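Alpha/beta hydrolase (Legionella pneumophila subsp. pneumophila str. Philadelphia 1, PDB 4EZI) is of unknown function but has the alpha/beta-hydrolase fold, and may act as a lipase on triacylglycerols. Local coordinates at residues Y323-E327 and W341-V345; I142-F146 and Y186-P190; P309-V313 and E361-F365. One frame throughout, in Å; residues are numbered along the deposited sequence. Where two conformers were deposited one is given.

In the fold
All three contacts belong to the layered architecture of an alpha/beta hydrolase, in which helices pack on a central, mostly parallel sheet. Contact 2 comes first along the chain and closes before the others open; contact 1 is nested inside the loop that contact 3 closes. Contacts 1 and 3 touch, their centres 11 Å apart, because strands 310-314 and 340-344 are sheet neighbours joined by backbone hydrogen bonds between Trp341 and both Leu310 and Leu312. Helices 323-334 and 355-370 cover opposite faces, sandwiching this edge of the sheet. Contact 2, centred 20 Å from contact 3 and 27 Å from contact 1, instead ties a separate helix, 134-154, to the turn preceding strand 193-197.

Contact 1 of 3, residues Y323-E327 and W341-V345; sequences YAGAE and WIKSV
Tyr323 and Ile342 carry a largely apolar helix-on-sheet contact near the surface, where the N-terminal part of helix 323-334 lies against the edge strand 340-344. Helix and strand run nearly antiparallel, at 159°, with their axes 9.9 Å apart. The two side chains approach from opposite directions. The Tyr323 ring swings away from the backbone N of its own residue (chi1 -162°), which carries its phenol end across to the strand. There Tyr323 OH lies 3.5 Å from Ile342 CG1 and 3.4 Å from Ser344 CB. It is also 3.3 Å from Ser344 N, but the angle is too poor for a hydrogen bond, so the hydroxyl rests on the strand without being gripped through that amide. Lys343 O sits at the ring edge, near its plane, while Ile342 CD1 and Ser344 CB approach obliquely.

Ile342 reaches back with an extended CG1-CD1 arm. Its CD1 is the shared tip of the contact, 4.1 Å from Tyr323 CE2, 4.2 Å from Ala326 CB and 4.0 Å from Glu327 CG. One methyl thus bridges the ring and the next turn of the helix. On the helix itself, Glu327 OE2 comes to the edge of the Tyr323 ring in its plane. Ser344 offers Tyr323 its CB, while its hydroxyl is hydrogen-bonded to Lys316 N in the loop after strand 310-314. The arrangement illustrates how a connecting helix seats on the second strand of its unit: strand 310-314, helix 323-334 and strand 340-344 form the beta-alpha-beta crossover characteristic of the alpha/beta-hydrolase fold.

Contact 2 of 3, residues I142-F146 and Y186-P190; sequences IDMLF and YPDLP
Tyr186 and Phe146 form a T-shaped aromatic pair that pins a loop to a helix in this alpha/beta-hydrolase fold. Tyr186 opens the type I beta turn Tyr186-Leu189, which follows helix 170-185 and leads toward strand 193-197. The bond from CA to CB of Tyr186 heads toward helix 134-154; the side chain turns its CG opposite the carbonyl carbon (chi1 -58°) and presents a ring face to Phe146. Tyr186 CG lies 3.8 Å from Phe146 CZ. Farther out, CD1 and CE1 take the edge of Phe146, whose ring has its plane at 66° to that of Tyr186 and its centroid 4.8 Å away. Phe146 has two conformers, so its distances here, to Tyr186 and to Leu189, hold for one of them. On the same side of the tyrosine ring, at its other edge, Tyr186 CE2 lies 3.8 Å from Ile142 CG2, which comes in obliquely.

Phe146 has a second neighbour at its edge, for Leu189 CD2 is 4.0 Å from Phe146 CE1, and the same methyl lies 4.3 Å from Leu145 CD2. The turn thereby docks by both its ends. At the tip, Tyr186 OH makes a weak hydrogen bond to a water that donates to Asp143 OD1 across 3.0 Å.

Contact 3 of 3, residues P309-V313 and E361-F365; sequences PLLLV and EQVDF
Leu311 and Phe365 form the heart of a buried strand-on-helix contact in the alpha/beta-hydrolase fold, where helix 355-370 packs on one face of the sheet through strand 310-314. Strand and helix run nearly antiparallel, at 167°, their axes 10.1 Å apart, and the two side chains slide past each other in opposite directions. Phe365 turns its CG away from its own backbone N (chi1 -169°), which sends the ring out to the strand, its CZ end against the backbone at Pro309-Leu310 and one face turned to Leu311. The result is a CH-pi contact: Leu311 CB stands 3.5 Å from the ring centroid, only 8° off the normal, so that the methylene sits over the middle of the face. Beyond it, Leu311 CD2 reaches back along Phe365 toward the helix, 3.9 Å from Phe365 CB.

The rim of the same ring is met by backbone. Pro309 O lies at the edge, 3.8 Å from Phe365 CE2, and Leu310 N is also near the ring plane. Pro309 CB approaches Phe365 CZ at 4.0 Å. The aromatic group is thus fitted face and rim against the start of the strand, and Phe369, farther along the helix, adds an edge-to-face partner.

Nearer the end of the strand, Val313 straddles two residues one turn earlier in the helix, Glu361 and Gln362, meeting each obliquely. Its CG2, opposite its own backbone N, lies 3.9 Å from Glu361 CB, while CG1 faces the CG methylene of Gln362. The amide of Gln362 reaches strands 193-197 and 162-168, where NE2 donates to Ala195 O and Gly167 O, the latter in a probable nucleophile elbow. Across the contact, Gln362 CG stays 4.2 Å from Val313 CG1.

Contact 1 of 3, residues Y323-E327 and W341-V345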
loop_
_atom_site.group_PDB
_atom_site.type_symbol
_atom_site.label_atom_id
_atom_site.label_comp_id
_atom_site.label_asym_id
_atom_site.label_seq_id
_atom_site.Cartn_x
_atom_site.Cartn_y
_atom_site.Cartn_z
ATOM N N TYR A 323 3.153 -3.684 16.236
ATOM C CA TYR A 323 1.741 -3.612 16.599
ATOM C C TYR A 323 1.491 -2.468 17.570
ATOM O O TYR A 323 0.414 -1.869 17.558
ATOM C CB TYR A 323 1.234 -4.951 17.139
ATOM C CG TYR A 323 -0.281 -5.008 17.093
ATOM C CD1 TYR A 323 -0.925 -5.417 15.932
ATOM C CD2 TYR A 323 -1.061 -4.613 18.156
ATOM C CE1 TYR A 323 -2.279 -5.449 15.828
ATOM C CE2 TYR A 323 -2.462 -4.626 18.053
ATOM C CZ TYR A 323 -3.056 -5.046 16.875
ATOM O OH TYR A 323 -4.426 -5.075 16.760
ATOM N N ALA A 324 2.479 -2.153 18.416
ATOM C CA ALA A 324 2.364 -1.000 19.309
ATOM C C ALA A 324 2.084 0.291 18.542
ATOM O O ALA A 324 1.437 1.197 19.059
ATOM C CB ALA A 324 3.608 -0.851 20.189
ATOM N N GLY A 325 2.589 0.401 17.319
ATOM C CA GLY A 325 2.279 1.567 16.506
ATOM C C GLY A 325 0.794 1.635 16.143
ATOM O O GLY A 325 0.180 2.694 16.178
ATOM N N ALA A 326 0.210 0.486 15.827
ATOM C CA ALA A 326 -1.229 0.435 15.514
ATOM C C ALA A 326 -2.049 0.846 16.738
ATOM O O ALA A 326 -3.032 1.588 16.620
ATOM C CB ALA A 326 -1.631 -0.951 15.033
ATOM N N GLU A 327 -1.636 0.394 17.913
ATOM C CA GLU A 327 -2.344 0.734 19.149
ATOM C C GLU A 327 -2.281 2.236 19.413
ATOM O O GLU A 327 -3.286 2.887 19.739
ATOM C CB GLU A 327 -1.788 -0.074 20.318
ATOM C CG GLU A 327 -2.113 -1.542 20.205
ATOM C CD GLU A 327 -1.428 -2.429 21.221
ATOM O OE1 GLU A 327 -0.240 -2.168 21.534
ATOM O OE2 GLU A 327 -2.065 -3.423 21.649
ATOM N N TRP A 341 -11.931 1.357 14.888
ATOM C CA TRP A 341 -11.719 0.080 15.542
ATOM C C TRP A 341 -10.309 -0.419 15.264
ATOM O O TRP A 341 -9.689 -0.045 14.276
ATOM C CB TRP A 341 -12.752 -0.939 15.057
ATOM C CG TRP A 341 -14.175 -0.520 15.317
ATOM C CD1 TRP A 341 -14.901 -0.755 16.444
ATOM C CD2 TRP A 341 -15.007 0.250 14.452
ATOM N NE1 TRP A 341 -16.151 -0.200 16.317
ATOM C CE2 TRP A 341 -16.251 0.414 15.100
ATOM C CE3 TRP A 341 -14.842 0.791 13.179
ATOM C CZ2 TRP A 341 -17.296 1.120 14.534
ATOM C CZ3 TRP A 341 -15.886 1.494 12.617
ATOM C CH2 TRP A 341 -17.114 1.641 13.288
ATOM N N ILE A 342 -9.850 -1.299 16.139
ATOM C CA ILE A 342 -8.569 -1.974 15.991
ATOM C C ILE A 342 -8.810 -3.475 16.167
ATOM O O ILE A 342 -9.602 -3.905 17.011
ATOM C CB ILE A 342 -7.498 -1.442 16.998
ATOM C CG1 ILE A 342 -6.139 -2.061 16.682
ATOM C CG2 ILE A 342 -7.908 -1.651 18.481
ATOM C CD1 ILE A 342 -4.996 -1.438 17.497
ATOM N N LYS A 343 -8.153 -4.271 15.323
ATOM C CA LYS A 343 -8.305 -5.711 15.338
ATOM C C LYS A 343 -6.972 -6.394 15.067
ATOM O O LYS A 343 -6.273 -6.043 14.113
ATOM C CB LYS A 343 -9.313 -6.136 14.258
ATOM C CG LYS A 343 -9.411 -7.606 13.988
ATOM C CD LYS A 343 -10.052 -8.377 15.098
ATOM C CE LYS A 343 -10.228 -9.841 14.671
ATOM N NZ LYS A 343 -10.702 -10.707 15.782
ATOM N N SER A 344 -6.671 -7.375 15.899
ATOM C CA SER A 344 -5.568 -8.309 15.687
ATOM C C SER A 344 -6.136 -9.657 15.290
ATOM O O SER A 344 -7.026 -10.201 15.969
ATOM C CB SER A 344 -4.736 -8.492 16.969
ATOM O OG SER A 344 -3.775 -9.508 16.770
ATOM N N VAL A 345 -5.596 -10.221 14.213
ATOM C CA VAL A 345 -6.029 -11.512 13.729
ATOM C C VAL A 345 -5.321 -12.686 14.414
ATOM O O VAL A 345 -5.743 -13.845 14.220
ATOM C CB VAL A 345 -5.866 -11.649 12.186
ATOM C CG1 VAL A 345 -6.659 -10.590 11.494
ATOM C CG2 VAL A 345 -4.395 -11.607 11.768
#

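Contact 2 of 3, residues I142-F146 and Y186-P190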
loop_
_atom_site.group_PDB
_atom_site.type_symbol
_atom_site.label_atom_id
_atom_site.label_comp_id
_atom_site.label_asym_id
_atom_site.label_seq_id
_atom_site.Cartn_x
_atom_site.Cartn_y
_atom_site.Cartn_z
ATOM N N ILE A 142 -4.523 8.607 -5.301
ATOM C CA ILE A 142 -5.728 9.395 -5.620
ATOM C C ILE A 142 -5.884 9.586 -7.129
ATOM O O ILE A 142 -6.971 9.428 -7.694
ATOM C CB ILE A 142 -5.716 10.738 -4.890
ATOM C CG1 ILE A 142 -5.873 10.496 -3.392
ATOM C CG2 ILE A 142 -6.807 11.655 -5.464
ATOM C CD1 ILE A 142 -5.674 11.741 -2.523
ATOM N N ASP A 143 -4.785 9.934 -7.782
ATOM C CA ASP A 143 -4.844 10.164 -9.231
ATOM C C ASP A 143 -5.200 8.884 -9.998
ATOM O O ASP A 143 -5.914 8.941 -10.994
ATOM C CB ASP A 143 -3.551 10.793 -9.726
ATOM C CG ASP A 143 -3.380 12.236 -9.233
ATOM O OD1 ASP A 143 -4.398 12.873 -8.882
ATOM O OD2 ASP A 143 -2.219 12.725 -9.237
HETATM N N MSE A 144 -4.713 7.742 -9.518
HETATM C CA MSE A 144 -5.120 6.445 -10.080
HETATM C C MSE A 144 -6.635 6.250 -9.965
HETATM O O MSE A 144 -7.292 5.836 -10.905
HETATM C CB MSE A 144 -4.379 5.317 -9.358
HETATM C CG MSE A 144 -4.840 3.925 -9.748
HETATM SE SE MSE A 144 -4.200 3.381 -11.475
HETATM C CE MSE A 144 -5.420 1.906 -11.681
ATOM N N LEU A 145 -7.189 6.561 -8.807
ATOM C CA LEU A 145 -8.616 6.421 -8.574
ATOM C C LEU A 145 -9.397 7.285 -9.549
ATOM O O LEU A 145 -10.364 6.820 -10.176
ATOM C CB LEU A 145 -8.949 6.759 -7.117
ATOM C CG LEU A 145 -10.440 6.812 -6.776
ATOM C CD1 LEU A 145 -11.128 5.465 -6.994
ATOM C CD2 LEU A 145 -10.602 7.337 -5.337
ATOM N N PHE A 146 -8.998 8.544 -9.693
ATOM C CA PHE A 146 -9.702 9.438 -10.613
ATOM C C PHE A 146 -9.613 8.928 -12.047
ATOM O O PHE A 146 -10.593 8.967 -12.799
ATOM C CB PHE A 146 -9.162 10.863 -10.527
ATOM C CG PHE A 146 -9.425 11.541 -9.211
ATOM C CD1 PHE A 146 -10.495 11.184 -8.418
ATOM C CD2 PHE A 146 -8.601 12.553 -8.775
ATOM C CE1 PHE A 146 -10.722 11.828 -7.205
ATOM C CE2 PHE A 146 -8.830 13.201 -7.586
ATOM C CZ PHE A 146 -9.882 12.844 -6.803
ATOM N N TYR A 186 -10.092 16.731 -1.290
ATOM C CA TYR A 186 -11.281 16.315 -2.020
ATOM C C TYR A 186 -12.406 16.053 -1.031
ATOM O O TYR A 186 -12.967 14.962 -0.986
ATOM C CB TYR A 186 -10.965 15.072 -2.859
ATOM C CG TYR A 186 -9.836 15.303 -3.846
ATOM C CD1 TYR A 186 -10.084 15.831 -5.112
ATOM C CD2 TYR A 186 -8.513 15.052 -3.494
ATOM C CE1 TYR A 186 -9.036 16.064 -6.004
ATOM C CE2 TYR A 186 -7.466 15.278 -4.383
ATOM C CZ TYR A 186 -7.739 15.785 -5.624
ATOM O OH TYR A 186 -6.686 15.992 -6.480
ATOM N N PRO A 187 -12.761 17.072 -0.212
ATOM C CA PRO A 187 -13.739 16.842 0.874
ATOM C C PRO A 187 -15.140 16.419 0.432
ATOM O O PRO A 187 -15.854 15.803 1.221
ATOM C CB PRO A 187 -13.787 18.192 1.610
ATOM C CG PRO A 187 -13.346 19.178 0.595
ATOM C CD PRO A 187 -12.290 18.463 -0.213
ATOM N N ASP A 188 -15.497 16.703 -0.823
ATOM C CA ASP A 188 -16.821 16.367 -1.361
ATOM C C ASP A 188 -16.880 14.995 -2.031
ATOM O O ASP A 188 -17.919 14.625 -2.577
ATOM C CB ASP A 188 -17.293 17.457 -2.339
ATOM C CG ASP A 188 -17.491 18.813 -1.661
ATOM O OD1 ASP A 188 -17.848 18.851 -0.461
ATOM O OD2 ASP A 188 -17.300 19.846 -2.345
ATOM N N LEU A 189 -15.790 14.228 -1.970
ATOM C CA LEU A 189 -15.813 12.853 -2.463
ATOM C C LEU A 189 -16.080 11.923 -1.272
ATOM O O LEU A 189 -15.227 11.769 -0.411
ATOM C CB LEU A 189 -14.478 12.499 -3.117
ATOM C CG LEU A 189 -14.399 11.059 -3.627
ATOM C CD1 LEU A 189 -15.410 10.804 -4.756
ATOM C CD2 LEU A 189 -12.989 10.736 -4.076
ATOM N N PRO A 190 -17.247 11.260 -1.229
ATOM C CA PRO A 190 -17.517 10.405 -0.066
ATOM C C PRO A 190 -16.617 9.182 -0.024
ATOM O O PRO A 190 -16.347 8.585 -1.070
ATOM C CB PRO A 190 -18.989 9.976 -0.237
ATOM C CG PRO A 190 -19.556 10.860 -1.290
ATOM C CD PRO A 190 -18.425 11.411 -2.099
HETATM O O HOH W 1 -4.102 13.885 -6.038
#

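Contact 3 of 3, residues P309-V313 and E361-F365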
loop_
_atom_site.group_PDB
_atom_site.type_symbol
_atom_site.label_atom_id
_atom_site.label_comp_id
_atom_site.label_asym_id
_atom_site.label_seq_id
_atom_site.Cartn_x
_atom_site.Cartn_y
_atom_site.Cartn_z
ATOM N N PRO A 309 -15.714 5.383 8.487
ATOM C CA PRO A 309 -15.346 4.291 9.379
ATOM C C PRO A 309 -13.964 3.752 9.056
ATOM O O PRO A 309 -13.630 3.562 7.870
ATOM C CB PRO A 309 -16.432 3.245 9.103
ATOM C CG PRO A 309 -17.600 4.034 8.626
ATOM C CD PRO A 309 -17.054 5.207 7.883
ATOM N N LEU A 310 -13.206 3.476 10.107
ATOM C CA LEU A 310 -11.793 3.143 10.008
ATOM C C LEU A 310 -11.463 1.927 10.864
ATOM O O LEU A 310 -11.708 1.932 12.072
ATOM C CB LEU A 310 -10.954 4.345 10.444
ATOM C CG LEU A 310 -9.440 4.176 10.510
ATOM C CD1 LEU A 310 -8.865 3.895 9.125
ATOM C CD2 LEU A 310 -8.811 5.423 11.132
ATOM N N LEU A 311 -10.859 0.928 10.222
ATOM C CA LEU A 311 -10.425 -0.291 10.880
ATOM C C LEU A 311 -8.913 -0.444 10.726
ATOM O O LEU A 311 -8.450 -0.586 9.619
ATOM C CB LEU A 311 -11.111 -1.527 10.283
ATOM C CG LEU A 311 -10.608 -2.876 10.790
ATOM C CD1 LEU A 311 -10.866 -3.052 12.260
ATOM C CD2 LEU A 311 -11.167 -4.052 9.995
ATOM N N LEU A 312 -8.164 -0.449 11.824
ATOM C CA LEU A 312 -6.735 -0.717 11.781
ATOM C C LEU A 312 -6.584 -2.200 12.095
ATOM O O LEU A 312 -6.812 -2.614 13.238
ATOM C CB LEU A 312 -5.981 0.134 12.811
ATOM C CG LEU A 312 -6.297 1.627 12.843
ATOM C CD1 LEU A 312 -5.344 2.315 13.846
ATOM C CD2 LEU A 312 -6.241 2.263 11.432
ATOM N N VAL A 313 -6.250 -3.006 11.095
ATOM C CA VAL A 313 -6.233 -4.454 11.258
ATOM C C VAL A 313 -4.844 -5.028 10.940
ATOM O O VAL A 313 -4.268 -4.735 9.896
ATOM C CB VAL A 313 -7.374 -5.124 10.448
ATOM C CG1 VAL A 313 -7.411 -4.655 8.973
ATOM C CG2 VAL A 313 -7.304 -6.633 10.568
ATOM N N GLU A 361 -10.629 -9.867 6.830
ATOM C CA GLU A 361 -11.186 -8.827 7.685
ATOM C C GLU A 361 -11.521 -7.564 6.923
ATOM O O GLU A 361 -12.531 -6.908 7.210
ATOM C CB GLU A 361 -10.278 -8.501 8.852
ATOM C CG GLU A 361 -9.998 -9.646 9.819
ATOM C CD GLU A 361 -11.218 -10.212 10.546
ATOM O OE1 GLU A 361 -12.218 -9.500 10.752
ATOM O OE2 GLU A 361 -11.147 -11.396 10.948
ATOM N N GLN A 362 -10.659 -7.176 5.988
ATOM C CA GLN A 362 -10.923 -5.981 5.180
ATOM C C GLN A 362 -12.213 -6.138 4.382
ATOM O O GLN A 362 -13.066 -5.257 4.402
ATOM C CB GLN A 362 -9.736 -5.692 4.239
ATOM C CG GLN A 362 -8.488 -5.273 4.985
ATOM C CD GLN A 362 -7.250 -5.252 4.101
ATOM O OE1 GLN A 362 -7.122 -6.028 3.159
ATOM N NE2 GLN A 362 -6.317 -4.358 4.403
ATOM N N VAL A 363 -12.340 -7.253 3.680
ATOM C CA VAL A 363 -13.557 -7.510 2.898
ATOM C C VAL A 363 -14.812 -7.471 3.781
ATOM O O VAL A 363 -15.812 -6.859 3.443
ATOM C CB VAL A 363 -13.503 -8.874 2.126
ATOM C CG1 VAL A 363 -14.865 -9.164 1.421
ATOM C CG2 VAL A 363 -12.345 -8.898 1.137
ATOM N N ASP A 364 -14.724 -8.122 4.935
ATOM C CA ASP A 364 -15.865 -8.174 5.848
ATOM C C ASP A 364 -16.239 -6.784 6.373
ATOM O O ASP A 364 -17.422 -6.464 6.528
ATOM C CB ASP A 364 -15.590 -9.116 6.999
ATOM C CG ASP A 364 -15.630 -10.573 6.606
ATOM O OD1 ASP A 364 -16.191 -10.926 5.551
ATOM O OD2 ASP A 364 -15.130 -11.390 7.411
ATOM N N PHE A 365 -15.240 -5.962 6.662
ATOM C CA PHE A 365 -15.476 -4.593 7.089
ATOM C C PHE A 365 -16.184 -3.785 6.007
ATOM O O PHE A 365 -17.163 -3.084 6.285
ATOM C CB PHE A 365 -14.150 -3.945 7.461
ATOM C CG PHE A 365 -14.257 -2.617 8.153
ATOM C CD1 PHE A 365 -14.818 -2.511 9.415
ATOM C CD2 PHE A 365 -13.770 -1.469 7.554
ATOM C CE1 PHE A 365 -14.865 -1.288 10.073
ATOM C CE2 PHE A 365 -13.831 -0.246 8.185
ATOM C CZ PHE A 365 -14.368 -0.162 9.462
#